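Local coordinates for protein O-methyltransferase family 3 (Niastella koreensis GR20-10, PDB 7CVV) that transfers a methyl group from S-adenosylmethionine to catechol-like compounds in a magnesium-dependent reaction, giving meta- and para-methylated products in equal proportion, at residues L64-G69 / A96-N101; L85-Y90 / V111-G116; M135-A140 / L161-N166. All blocks are in the same frame, centred on the assembly; numbering follows the deposited sequence.

Interaction 1 of 3, residues L64-G69 / A96-N101; sequences LGTLAG and AVAQKN. With SAM (S-adenosylmethionine), chain D.
T66, A68 and G69 meet A98 and N101 where the glycine-rich loop after the first strand of a class I methyltransferase (Rossmann-like) fold touches helix 92-103. Here the loop faces the cofactor with one flank and the helix with the other. A98 has only a methyl to offer, and its CB lies 3.5 Å from T66 CG2. In T66, OG1 lies beside the backbone N (chi1 -44°) and turns to T87 OG1 in the neighbouring strand, which puts CG2 anti to that nitrogen and against A98. L67 points away from the helix: CG, anti to N with chi1 -161°, carries the side chain over the cofactor, where L67 CB is 3.4 Å from SAM CB and CD1 lies by the ribose O3'. G65 lies close to ribose O4', and a side chain there would crowd that oxygen; its O accepts a weak bond from the SAM amino nitrogen. The helix answers with one polar grip. N101 OD1 is taken by R104 and ND2 also bonds S30 OG, so the amide is held from both ends. Its ND2 reaches A68 O at 2.7 Å, in the carbonyl plane on a lone pair, with an angle of 161° at the hydrogen.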
loop_
_atom_site.group_PDB
_atom_site.type_symbol
_atom_site.label_atom_id
_atom_site.label_comp_id
_atom_site.label_asym_id
_atom_site.label_seq_id
_atom_site.Cartn_x
_atom_site.Cartn_y
_atom_site.Cartn_z
ATOM N N LEU A 64 13.213 -8.998 -8.979
ATOM C CA LEU A 64 13.510 -10.446 -9.137
ATOM C C LEU A 64 12.297 -11.115 -9.782
ATOM O O LEU A 64 11.289 -11.196 -9.138
ATOM C CB LEU A 64 13.799 -11.096 -7.782
ATOM C CG LEU A 64 14.878 -10.445 -6.921
ATOM C CD1 LEU A 64 15.636 -11.498 -6.134
ATOM C CD2 LEU A 64 15.840 -9.628 -7.752
ATOM N N GLY A 65 12.420 -11.617 -10.996
ATOM C CA GLY A 65 11.343 -12.363 -11.654
ATOM C C GLY A 65 10.635 -11.465 -12.637
ATOM O O GLY A 65 9.757 -10.696 -12.202
ATOM N N THR A 66 11.062 -11.537 -13.899
ATOM C CA THR A 66 10.592 -10.704 -15.037
ATOM C C THR A 66 9.326 -11.322 -15.646
ATOM O O THR A 66 8.348 -10.577 -15.808
ATOM C CB THR A 66 11.737 -10.541 -16.048
ATOM O OG1 THR A 66 12.927 -10.252 -15.302
ATOM C CG2 THR A 66 11.490 -9.445 -17.056
ATOM N N LEU A 67 9.345 -12.632 -15.928
ATOM C CA LEU A 67 8.357 -13.361 -16.764
ATOM C C LEU A 67 8.245 -12.648 -18.122
ATOM O O LEU A 67 9.286 -12.471 -18.756
ATOM C CB LEU A 67 7.034 -13.444 -16.004
ATOM C CG LEU A 67 6.062 -14.524 -16.505
ATOM C CD1 LEU A 67 6.532 -15.927 -16.117
ATOM C CD2 LEU A 67 4.662 -14.283 -15.984
ATOM N N ALA A 68 7.065 -12.211 -18.562
ATOM C CA ALA A 68 6.892 -11.513 -19.859
ATOM C C ALA A 68 7.114 -10.007 -19.686
ATOM O O ALA A 68 6.964 -9.276 -20.687
ATOM C CB ALA A 68 5.533 -11.801 -20.443
ATOM N N GLY A 69 7.446 -9.569 -18.467
ATOM C CA GLY A 69 7.692 -8.155 -18.126
ATOM C C GLY A 69 6.425 -7.336 -17.954
ATOM O O GLY A 69 6.496 -6.126 -18.146
ATOM N N ALA A 96 13.781 -13.227 -23.286
ATOM C CA ALA A 96 13.675 -12.876 -24.730
ATOM C C ALA A 96 12.272 -12.338 -25.036
ATOM O O ALA A 96 12.154 -11.417 -25.852
ATOM C CB ALA A 96 13.986 -14.070 -25.620
ATOM N N VAL A 97 11.242 -12.937 -24.445
ATOM C CA VAL A 97 9.837 -12.479 -24.603
ATOM C C VAL A 97 9.676 -11.124 -23.897
ATOM O O VAL A 97 9.048 -10.229 -24.526
ATOM C CB VAL A 97 8.843 -13.523 -24.069
ATOM C CG1 VAL A 97 7.423 -12.993 -24.148
ATOM C CG2 VAL A 97 8.959 -14.827 -24.837
ATOM N N ALA A 98 10.224 -10.981 -22.674
ATOM C CA ALA A 98 10.199 -9.744 -21.860
ATOM C C ALA A 98 10.917 -8.629 -22.616
ATOM O O ALA A 98 10.496 -7.456 -22.476
ATOM C CB ALA A 98 10.823 -9.939 -20.498
ATOM N N GLN A 99 11.946 -8.970 -23.393
ATOM C CA GLN A 99 12.691 -7.970 -24.207
ATOM C C GLN A 99 11.769 -7.455 -25.329
ATOM O O GLN A 99 11.686 -6.241 -25.473
ATOM C CB GLN A 99 14.032 -8.531 -24.692
ATOM C CG GLN A 99 14.977 -7.463 -25.243
ATOM C CD GLN A 99 15.484 -6.458 -24.234
ATOM O OE1 GLN A 99 15.080 -5.298 -24.229
ATOM N NE2 GLN A 99 16.408 -6.877 -23.390
ATOM N N LYS A 100 11.051 -8.315 -26.050
ATOM C CA LYS A 100 10.127 -7.860 -27.124
ATOM C C LYS A 100 9.075 -6.929 -26.516
ATOM O O LYS A 100 8.761 -5.896 -27.129
ATOM C CB LYS A 100 9.432 -9.027 -27.830
ATOM C CG LYS A 100 10.071 -9.433 -29.146
ATOM C CD LYS A 100 9.253 -10.430 -29.955
ATOM C CE LYS A 100 9.765 -11.857 -29.819
ATOM N NZ LYS A 100 11.055 -12.058 -30.531
ATOM N N ASN A 101 8.565 -7.297 -25.340
ATOM C CA ASN A 101 7.408 -6.642 -24.673
ATOM C C ASN A 101 7.854 -5.271 -24.177
ATOM O O ASN A 101 7.073 -4.320 -24.306
ATOM C CB ASN A 101 6.839 -7.507 -23.542
ATOM C CG ASN A 101 6.116 -8.739 -24.050
ATOM O OD1 ASN A 101 5.549 -8.740 -25.155
ATOM N ND2 ASN A 101 6.105 -9.783 -23.235
HETATM N N SAM D . 6.492 -10.268 -11.635
HETATM C CA SAM D . 6.180 -10.748 -13.007
HETATM C C SAM D . 4.891 -10.070 -13.504
HETATM O O SAM D . 4.792 -9.830 -14.721
HETATM O OXT SAM D . 4.035 -9.789 -12.649
HETATM C CB SAM D . 5.996 -12.271 -13.000
HETATM C CG SAM D . 7.200 -13.093 -12.475
HETATM S SD SAM D . 6.647 -14.813 -12.300
HETATM C CE SAM D . 5.737 -14.688 -10.757
HETATM C "C5'" SAM D . 8.105 -15.749 -11.766
HETATM C "C4'" SAM D . 9.331 -15.605 -12.633
HETATM O "O4'" SAM D . 10.497 -15.841 -11.810
HETATM C "C3'" SAM D . 9.433 -16.571 -13.815
HETATM O "O3'" SAM D . 9.717 -15.841 -14.998
HETATM C "C2'" SAM D . 10.616 -17.469 -13.441
HETATM O "O2'" SAM D . 11.396 -17.857 -14.545
HETATM C "C1'" SAM D . 11.442 -16.522 -12.586
HETATM N N9 SAM D . 12.373 -17.184 -11.690
HETATM C C8 SAM D . 12.132 -18.325 -10.968
HETATM N N7 SAM D . 13.151 -18.685 -10.224
HETATM C C5 SAM D . 14.107 -17.707 -10.443
HETATM C C6 SAM D . 15.400 -17.526 -9.926
HETATM N N6 SAM D . 15.953 -18.371 -9.061
HETATM N N1 SAM D . 16.089 -16.426 -10.320
HETATM C C2 SAM D . 15.502 -15.592 -11.186
HETATM N N3 SAM D . 14.302 -15.677 -11.763
HETATM C C4 SAM D . 13.638 -16.766 -11.339
#

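Interaction 2 of 3, residues L85-Y90 / V111-G116; sequences LITLEY and VQIRTG. With SAM (S-adenosylmethionine), chain D.
L85-E89 and V111-T115 run as parallel neighbouring strands, their axes approaching to 4.9 Å at 24°, and five backbone bonds, from Q112 N to L85 O through to G116 N to E89 O, lace them together. On one face of this pair T87 and I113 lie side by side, T87 CG2 resting 3.6 Å from I113 CG1. That methyl sits between the backbone N and the carbonyl carbon, the crowded position, because OG1 is placed anti to N (chi1 -178°), turned to E63 of strand 60-64 and to T66 in the loop that follows it. The other face belongs to R114, which runs alongside L88, R114 CB 3.9 Å from L88 CD2, and crosses I86 at a slant, R114 CG 4.0 Å from I86 CG2. Beyond them the guanidinium grips one oxygen side-on. R114 NE and NH2 both bond Q112 OE1, which lies nearly in the guanidinium plane; NE meets that carbonyl from above its plane, whereas NH2 is only slightly tilted, and a salt bridge from NH2 to E128 adds a second hold. The two strands bracket helix 92-103 in a beta-alpha-beta unit of the Rossmann-like fold, and the acidic residue at the end of the fold's second strand, 84-89, is the one that takes the ribose in class I methyltransferases. Here that residue is E89, whose chain bends at chi2 (48°) and turns away from V111-G116. The carboxylate straddles the diol: SAM O3' bonds E89 OE1 at 2.6 Å, and O2' bonds OE2, while the backbone nitrogens of T66 and L67 also bond OE1 and that of D91 bonds OE2. Next along, Y90 CB packs against the adenine, 3.7 Å from SAM C4.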
loop_
_atom_site.group_PDB
_atom_site.type_symbol
_atom_site.label_atom_id
_atom_site.label_comp_id
_atom_site.label_asym_id
_atom_site.label_seq_id
_atom_site.Cartn_x
_atom_site.Cartn_y
_atom_site.Cartn_z
ATOM N N LEU A 85 15.489 0.578 -14.386
ATOM C CA LEU A 85 14.994 -0.680 -13.782
ATOM C C LEU A 85 15.838 -1.860 -14.263
ATOM O O LEU A 85 15.929 -2.129 -15.471
ATOM C CB LEU A 85 13.524 -0.877 -14.147
ATOM C CG LEU A 85 12.774 -1.878 -13.271
ATOM C CD1 LEU A 85 11.287 -1.591 -13.284
ATOM C CD2 LEU A 85 13.040 -3.294 -13.741
ATOM N N ILE A 86 16.414 -2.566 -13.306
ATOM C CA ILE A 86 17.156 -3.826 -13.542
ATOM C C ILE A 86 16.306 -4.975 -12.998
ATOM O O ILE A 86 16.058 -4.994 -11.785
ATOM C CB ILE A 86 18.552 -3.738 -12.906
ATOM C CG1 ILE A 86 19.269 -2.465 -13.366
ATOM C CG2 ILE A 86 19.357 -4.998 -13.207
ATOM C CD1 ILE A 86 20.540 -2.189 -12.614
ATOM N N THR A 87 15.897 -5.878 -13.899
ATOM C CA THR A 87 15.007 -7.033 -13.642
ATOM C C THR A 87 15.776 -8.333 -13.911
ATOM O O THR A 87 16.370 -8.428 -14.984
ATOM C CB THR A 87 13.720 -6.902 -14.469
ATOM O OG1 THR A 87 12.899 -8.021 -14.118
ATOM C CG2 THR A 87 13.944 -6.836 -15.965
ATOM N N LEU A 88 15.746 -9.291 -12.974
ATOM C CA LEU A 88 16.486 -10.585 -13.064
ATOM C C LEU A 88 15.517 -11.718 -13.452
ATOM O O LEU A 88 14.360 -11.736 -12.923
ATOM C CB LEU A 88 17.201 -10.871 -11.736
ATOM C CG LEU A 88 17.891 -9.660 -11.104
ATOM C CD1 LEU A 88 18.758 -10.039 -9.909
ATOM C CD2 LEU A 88 18.709 -8.902 -12.143
ATOM N N GLU A 89 15.973 -12.615 -14.343
ATOM C CA GLU A 89 15.170 -13.723 -14.931
ATOM C C GLU A 89 16.062 -14.947 -15.201
ATOM O O GLU A 89 16.983 -14.846 -16.023
ATOM C CB GLU A 89 14.486 -13.246 -16.216
ATOM C CG GLU A 89 13.645 -14.311 -16.885
ATOM C CD GLU A 89 12.711 -15.056 -15.936
ATOM O OE1 GLU A 89 11.902 -14.389 -15.238
ATOM O OE2 GLU A 89 12.800 -16.306 -15.879
ATOM N N TYR A 90 15.773 -16.080 -14.557
ATOM C CA TYR A 90 16.536 -17.342 -14.721
ATOM C C TYR A 90 16.341 -17.887 -16.144
ATOM O O TYR A 90 17.240 -18.501 -16.704
ATOM C CB TYR A 90 16.082 -18.344 -13.662
ATOM C CG TYR A 90 16.601 -19.749 -13.826
ATOM C CD1 TYR A 90 17.888 -20.090 -13.425
ATOM C CD2 TYR A 90 15.780 -20.753 -14.317
ATOM C CE1 TYR A 90 18.359 -21.390 -13.529
ATOM C CE2 TYR A 90 16.234 -22.057 -14.428
ATOM C CZ TYR A 90 17.524 -22.376 -14.034
ATOM O OH TYR A 90 17.958 -23.661 -14.167
ATOM N N VAL A 111 15.026 0.037 -19.164
ATOM C CA VAL A 111 14.939 -1.325 -18.569
ATOM C C VAL A 111 16.160 -2.125 -19.026
ATOM O O VAL A 111 16.441 -2.140 -20.232
ATOM C CB VAL A 111 13.625 -2.021 -18.982
ATOM C CG1 VAL A 111 13.514 -3.423 -18.418
ATOM C CG2 VAL A 111 12.420 -1.202 -18.570
ATOM N N GLN A 112 16.830 -2.796 -18.097
ATOM C CA GLN A 112 17.868 -3.807 -18.419
ATOM C C GLN A 112 17.480 -5.152 -17.783
ATOM O O GLN A 112 17.287 -5.189 -16.542
ATOM C CB GLN A 112 19.217 -3.301 -17.927
ATOM C CG GLN A 112 20.377 -4.206 -18.276
ATOM C CD GLN A 112 21.623 -3.699 -17.598
ATOM O OE1 GLN A 112 21.858 -3.944 -16.415
ATOM N NE2 GLN A 112 22.410 -2.947 -18.340
ATOM N N ILE A 113 17.378 -6.202 -18.609
ATOM C CA ILE A 113 17.130 -7.617 -18.209
ATOM C C ILE A 113 18.478 -8.335 -18.060
ATOM O O ILE A 113 19.169 -8.458 -19.047
ATOM C CB ILE A 113 16.205 -8.303 -19.242
ATOM C CG1 ILE A 113 14.869 -7.559 -19.396
ATOM C CG2 ILE A 113 15.991 -9.769 -18.886
ATOM C CD1 ILE A 113 14.150 -7.804 -20.703
ATOM N N ARG A 114 18.832 -8.809 -16.866
ATOM C CA ARG A 114 19.973 -9.749 -16.657
ATOM C C ARG A 114 19.439 -11.188 -16.541
ATOM O O ARG A 114 18.617 -11.444 -15.650
ATOM C CB ARG A 114 20.790 -9.331 -15.430
ATOM C CG ARG A 114 21.073 -7.835 -15.378
ATOM C CD ARG A 114 22.511 -7.505 -15.023
ATOM N NE ARG A 114 22.823 -6.089 -15.232
ATOM C CZ ARG A 114 23.794 -5.424 -14.609
ATOM N NH1 ARG A 114 24.558 -6.047 -13.724
ATOM N NH2 ARG A 114 23.992 -4.140 -14.865
ATOM N N THR A 115 19.878 -12.085 -17.426
ATOM C CA THR A 115 19.545 -13.538 -17.420
ATOM C C THR A 115 20.476 -14.266 -16.452
ATOM O O THR A 115 21.641 -13.912 -16.426
ATOM C CB THR A 115 19.659 -14.126 -18.825
ATOM O OG1 THR A 115 19.002 -13.226 -19.717
ATOM C CG2 THR A 115 19.039 -15.501 -18.930
ATOM N N GLY A 116 19.973 -15.222 -15.674
ATOM C CA GLY A 116 20.765 -15.978 -14.681
ATOM C C GLY A 116 20.026 -16.113 -13.360
ATOM O O GLY A 116 18.967 -15.466 -13.219
HETATM N N SAM D . 6.492 -10.268 -11.635
HETATM C CA SAM D . 6.180 -10.748 -13.007
HETATM C C SAM D . 4.891 -10.070 -13.504
HETATM O O SAM D . 4.792 -9.830 -14.721
HETATM O OXT SAM D . 4.035 -9.789 -12.649
HETATM C CB SAM D . 5.996 -12.271 -13.000
HETATM C CG SAM D . 7.200 -13.093 -12.475
HETATM S SD SAM D . 6.647 -14.813 -12.300
HETATM C CE SAM D . 5.737 -14.688 -10.757
HETATM C "C5'" SAM D . 8.105 -15.749 -11.766
HETATM C "C4'" SAM D . 9.331 -15.605 -12.633
HETATM O "O4'" SAM D . 10.497 -15.841 -11.810
HETATM C "C3'" SAM D . 9.433 -16.571 -13.815
HETATM O "O3'" SAM D . 9.717 -15.841 -14.998
HETATM C "C2'" SAM D . 10.616 -17.469 -13.441
HETATM O "O2'" SAM D . 11.396 -17.857 -14.545
HETATM C "C1'" SAM D . 11.442 -16.522 -12.586
HETATM N N9 SAM D . 12.373 -17.184 -11.690
HETATM C C8 SAM D . 12.132 -18.325 -10.968
HETATM N N7 SAM D . 13.151 -18.685 -10.224
HETATM C C5 SAM D . 14.107 -17.707 -10.443
HETATM C C6 SAM D . 15.400 -17.526 -9.926
HETATM N N6 SAM D . 15.953 -18.371 -9.061
HETATM N N1 SAM D . 16.089 -16.426 -10.320
HETATM C C2 SAM D . 15.502 -15.592 -11.186
HETATM N N3 SAM D . 14.302 -15.677 -11.763
HETATM C C4 SAM D . 13.638 -16.766 -11.339
#

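Interaction 3 of 3, residues M135-A140 / L161-N166; sequences MIFIDA and LIVADN. With SAM (S-adenosylmethionine), chain D.
F137 and V163 sit at the middle of a parallel strand pair, strand 135-138 and its neighbour starting at L161, that with helix 145-154 forms a beta-alpha-beta unit of the Rossmann-like methyltransferase core. The strand-paired part is regular and tightly packed: I136 N, V163 N, I138 N and D165 N each donate across, V163 N reaching I136 O at 2.7 Å nearly in line with the carbonyl. M135, extended throughout, crosses V163 so that CE lies 4.0 Å from V163 CG2. On the opposite face I138 and I162 run alongside each other beneath helix 145-154, with I138 CD1 4.0 Å from I162 CG2. F137 links this packing to the site. With CG anti to N (chi1 -174°), the ring presents an edge to V163, CD1 lying 3.8 Å from V163 CG1; CE1 meets D165 CB, and CE2 lies 3.8 Å from the SAM amino nitrogen, approached obliquely, while L49 of helix 43-55 packs against the ring. An alanine in place of F137 would remove the ring's contacts with V163 CG1 and D165 CB and would probably open a gap beside the SAM amino group and leave the D165 side chain freer to turn. Past I138 the pairing gives way: the CA atoms of D139 and D165 are 5.6 Å apart, and at partly exposed N166 the contact is polar rather than packed. D139, D165 and N166 bind magnesium, and their oxygens converge without bonding one another: D139 OD1 lies 3.3 Å from D165 OD2, the two carboxylates turned 52° apart, and faces N166 OD1 too. A cation would probably offset this gathering of oxygens, most of them carboxylate, to which D213 adds. The other oxygen of D139 serves the cofactor, SAM N bonding OD2 at 2.6 Å.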
loop_
_atom_site.group_PDB
_atom_site.type_symbol
_atom_site.label_atom_id
_atom_site.label_comp_id
_atom_site.label_asym_id
_atom_site.label_seq_id
_atom_site.Cartn_x
_atom_site.Cartn_y
_atom_site.Cartn_z
ATOM N N MET A 135 13.478 1.177 -4.772
ATOM C CA MET A 135 12.426 0.157 -4.605
ATOM C C MET A 135 12.952 -1.159 -5.172
ATOM O O MET A 135 13.690 -1.104 -6.180
ATOM C CB MET A 135 11.148 0.555 -5.341
ATOM C CG MET A 135 10.021 -0.420 -5.125
ATOM S SD MET A 135 8.597 0.211 -5.988
ATOM C CE MET A 135 7.484 -1.186 -5.892
ATOM N N ILE A 136 12.602 -2.268 -4.508
ATOM C CA ILE A 136 13.028 -3.653 -4.847
ATOM C C ILE A 136 11.815 -4.570 -4.764
ATOM O O ILE A 136 11.232 -4.689 -3.660
ATOM C CB ILE A 136 14.143 -4.144 -3.921
ATOM C CG1 ILE A 136 15.302 -3.140 -3.901
ATOM C CG2 ILE A 136 14.564 -5.536 -4.366
ATOM C CD1 ILE A 136 16.417 -3.471 -2.921
ATOM N N PHE A 137 11.470 -5.178 -5.897
ATOM C CA PHE A 137 10.314 -6.085 -6.054
ATOM C C PHE A 137 10.846 -7.515 -6.150
ATOM O O PHE A 137 11.527 -7.813 -7.143
ATOM C CB PHE A 137 9.500 -5.698 -7.288
ATOM C CG PHE A 137 8.225 -6.475 -7.443
ATOM C CD1 PHE A 137 7.418 -6.736 -6.345
ATOM C CD2 PHE A 137 7.828 -6.953 -8.683
ATOM C CE1 PHE A 137 6.240 -7.454 -6.488
ATOM C CE2 PHE A 137 6.656 -7.685 -8.822
ATOM C CZ PHE A 137 5.864 -7.933 -7.726
ATOM N N ILE A 138 10.572 -8.338 -5.130
ATOM C CA ILE A 138 10.910 -9.787 -5.108
ATOM C C ILE A 138 9.658 -10.598 -5.478
ATOM O O ILE A 138 8.652 -10.508 -4.759
ATOM C CB ILE A 138 11.507 -10.196 -3.742
ATOM C CG1 ILE A 138 12.704 -9.326 -3.346
ATOM C CG2 ILE A 138 11.886 -11.667 -3.781
ATOM C CD1 ILE A 138 13.109 -9.446 -1.886
ATOM N N ASP A 139 9.755 -11.405 -6.539
ATOM C CA ASP A 139 8.636 -12.177 -7.150
ATOM C C ASP A 139 9.208 -13.361 -7.956
ATOM O O ASP A 139 8.763 -13.596 -9.106
ATOM C CB ASP A 139 7.762 -11.257 -8.014
ATOM C CG ASP A 139 6.374 -11.809 -8.314
ATOM O OD1 ASP A 139 5.796 -12.495 -7.410
ATOM O OD2 ASP A 139 5.866 -11.550 -9.450
ATOM N N ALA A 140 10.172 -14.083 -7.387
ATOM C CA ALA A 140 10.829 -15.252 -8.022
ATOM C C ALA A 140 10.426 -16.537 -7.276
ATOM O O ALA A 140 9.355 -16.529 -6.623
ATOM C CB ALA A 140 12.315 -15.024 -8.041
ATOM N N LEU A 161 11.984 0.943 -0.172
ATOM C CA LEU A 161 10.786 0.080 -0.043
ATOM C C LEU A 161 11.146 -1.259 -0.667
ATOM O O LEU A 161 11.570 -1.238 -1.834
ATOM C CB LEU A 161 9.608 0.695 -0.798
ATOM C CG LEU A 161 8.332 -0.150 -0.785
ATOM C CD1 LEU A 161 7.833 -0.381 0.644
ATOM C CD2 LEU A 161 7.253 0.477 -1.647
ATOM N N ILE A 162 11.083 -2.341 0.111
ATOM C CA ILE A 162 11.221 -3.731 -0.397
ATOM C C ILE A 162 9.829 -4.371 -0.417
ATOM O O ILE A 162 9.103 -4.311 0.604
ATOM C CB ILE A 162 12.222 -4.553 0.433
ATOM C CG1 ILE A 162 13.564 -3.836 0.579
ATOM C CG2 ILE A 162 12.376 -5.944 -0.180
ATOM C CD1 ILE A 162 14.510 -4.466 1.611
ATOM N N VAL A 163 9.485 -4.961 -1.554
ATOM C CA VAL A 163 8.184 -5.638 -1.769
ATOM C C VAL A 163 8.451 -7.104 -2.114
ATOM O O VAL A 163 9.332 -7.385 -2.963
ATOM C CB VAL A 163 7.365 -4.944 -2.871
ATOM C CG1 VAL A 163 6.004 -5.587 -3.033
ATOM C CG2 VAL A 163 7.205 -3.474 -2.590
ATOM N N ALA A 164 7.704 -7.990 -1.463
ATOM C CA ALA A 164 7.758 -9.450 -1.631
ATOM C C ALA A 164 6.326 -9.928 -1.791
ATOM O O ALA A 164 5.508 -9.671 -0.876
ATOM C CB ALA A 164 8.432 -10.092 -0.445
ATOM N N ASP A 165 6.062 -10.581 -2.914
ATOM C CA ASP A 165 4.700 -10.970 -3.344
ATOM C C ASP A 165 4.450 -12.456 -3.029
ATOM O O ASP A 165 5.424 -13.219 -3.007
ATOM C CB ASP A 165 4.547 -10.666 -4.832
ATOM C CG ASP A 165 3.113 -10.757 -5.295
ATOM O OD1 ASP A 165 2.224 -10.402 -4.492
ATOM O OD2 ASP A 165 2.904 -11.194 -6.431
ATOM N N ASN A 166 3.181 -12.827 -2.810
ATOM C CA ASN A 166 2.671 -14.217 -2.628
ATOM C C ASN A 166 3.359 -14.859 -1.420
ATOM O O ASN A 166 3.995 -15.904 -1.591
ATOM C CB ASN A 166 2.822 -15.065 -3.902
ATOM C CG ASN A 166 2.331 -14.369 -5.160
ATOM O OD1 ASN A 166 3.128 -14.053 -6.047
ATOM N ND2 ASN A 166 1.032 -14.110 -5.244
HETATM N N SAM D . 6.492 -10.268 -11.635
HETATM C CA SAM D . 6.180 -10.748 -13.007
HETATM C C SAM D . 4.891 -10.070 -13.504
HETATM O O SAM D . 4.792 -9.830 -14.721
HETATM O OXT SAM D . 4.035 -9.789 -12.649
HETATM C CB SAM D . 5.996 -12.271 -13.000
HETATM C CG SAM D . 7.200 -13.093 -12.475
HETATM S SD SAM D . 6.647 -14.813 -12.300
HETATM C CE SAM D . 5.737 -14.688 -10.757
HETATM C "C5'" SAM D . 8.105 -15.749 -11.766
HETATM C "C4'" SAM D . 9.331 -15.605 -12.633
HETATM O "O4'" SAM D . 10.497 -15.841 -11.810
HETATM C "C3'" SAM D . 9.433 -16.571 -13.815
HETATM O "O3'" SAM D . 9.717 -15.841 -14.998
HETATM C "C2'" SAM D . 10.616 -17.469 -13.441
HETATM O "O2'" SAM D . 11.396 -17.857 -14.545
HETATM C "C1'" SAM D . 11.442 -16.522 -12.586
HETATM N N9 SAM D . 12.373 -17.184 -11.690
HETATM C C8 SAM D . 12.132 -18.325 -10.968
HETATM N N7 SAM D . 13.151 -18.685 -10.224
HETATM C C5 SAM D . 14.107 -17.707 -10.443
HETATM C C6 SAM D . 15.400 -17.526 -9.926
HETATM N N6 SAM D . 15.953 -18.371 -9.061
HETATM N N1 SAM D . 16.089 -16.426 -10.320
HETATM C C2 SAM D . 15.502 -15.592 -11.186
HETATM N N3 SAM D . 14.302 -15.677 -11.763
HETATM C C4 SAM D . 13.638 -16.766 -11.339
#

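How the interactions relate
Followed from the N terminus, the chain leaves strand 60-64 through the cofactor loop and returns to it at helix 92-103, so interaction 1 closes a loop with 26 residues between its segments. Interaction 2 opens inside that loop, at strand 84-89, and closes after it at 111-116; the two therefore cross, and a probable backbone bond from G65 N to L88 O joins them directly. Interaction 3 follows in series, closing another loop, with 20 residues between its segments. Strand 60-64 stands between strands 84-89 and 135-138 in the sheet, and L64 N bonding F137 O ties interaction 1 to interaction 3. Interactions 2 and 3 do not touch, yet all three converge on one SAM.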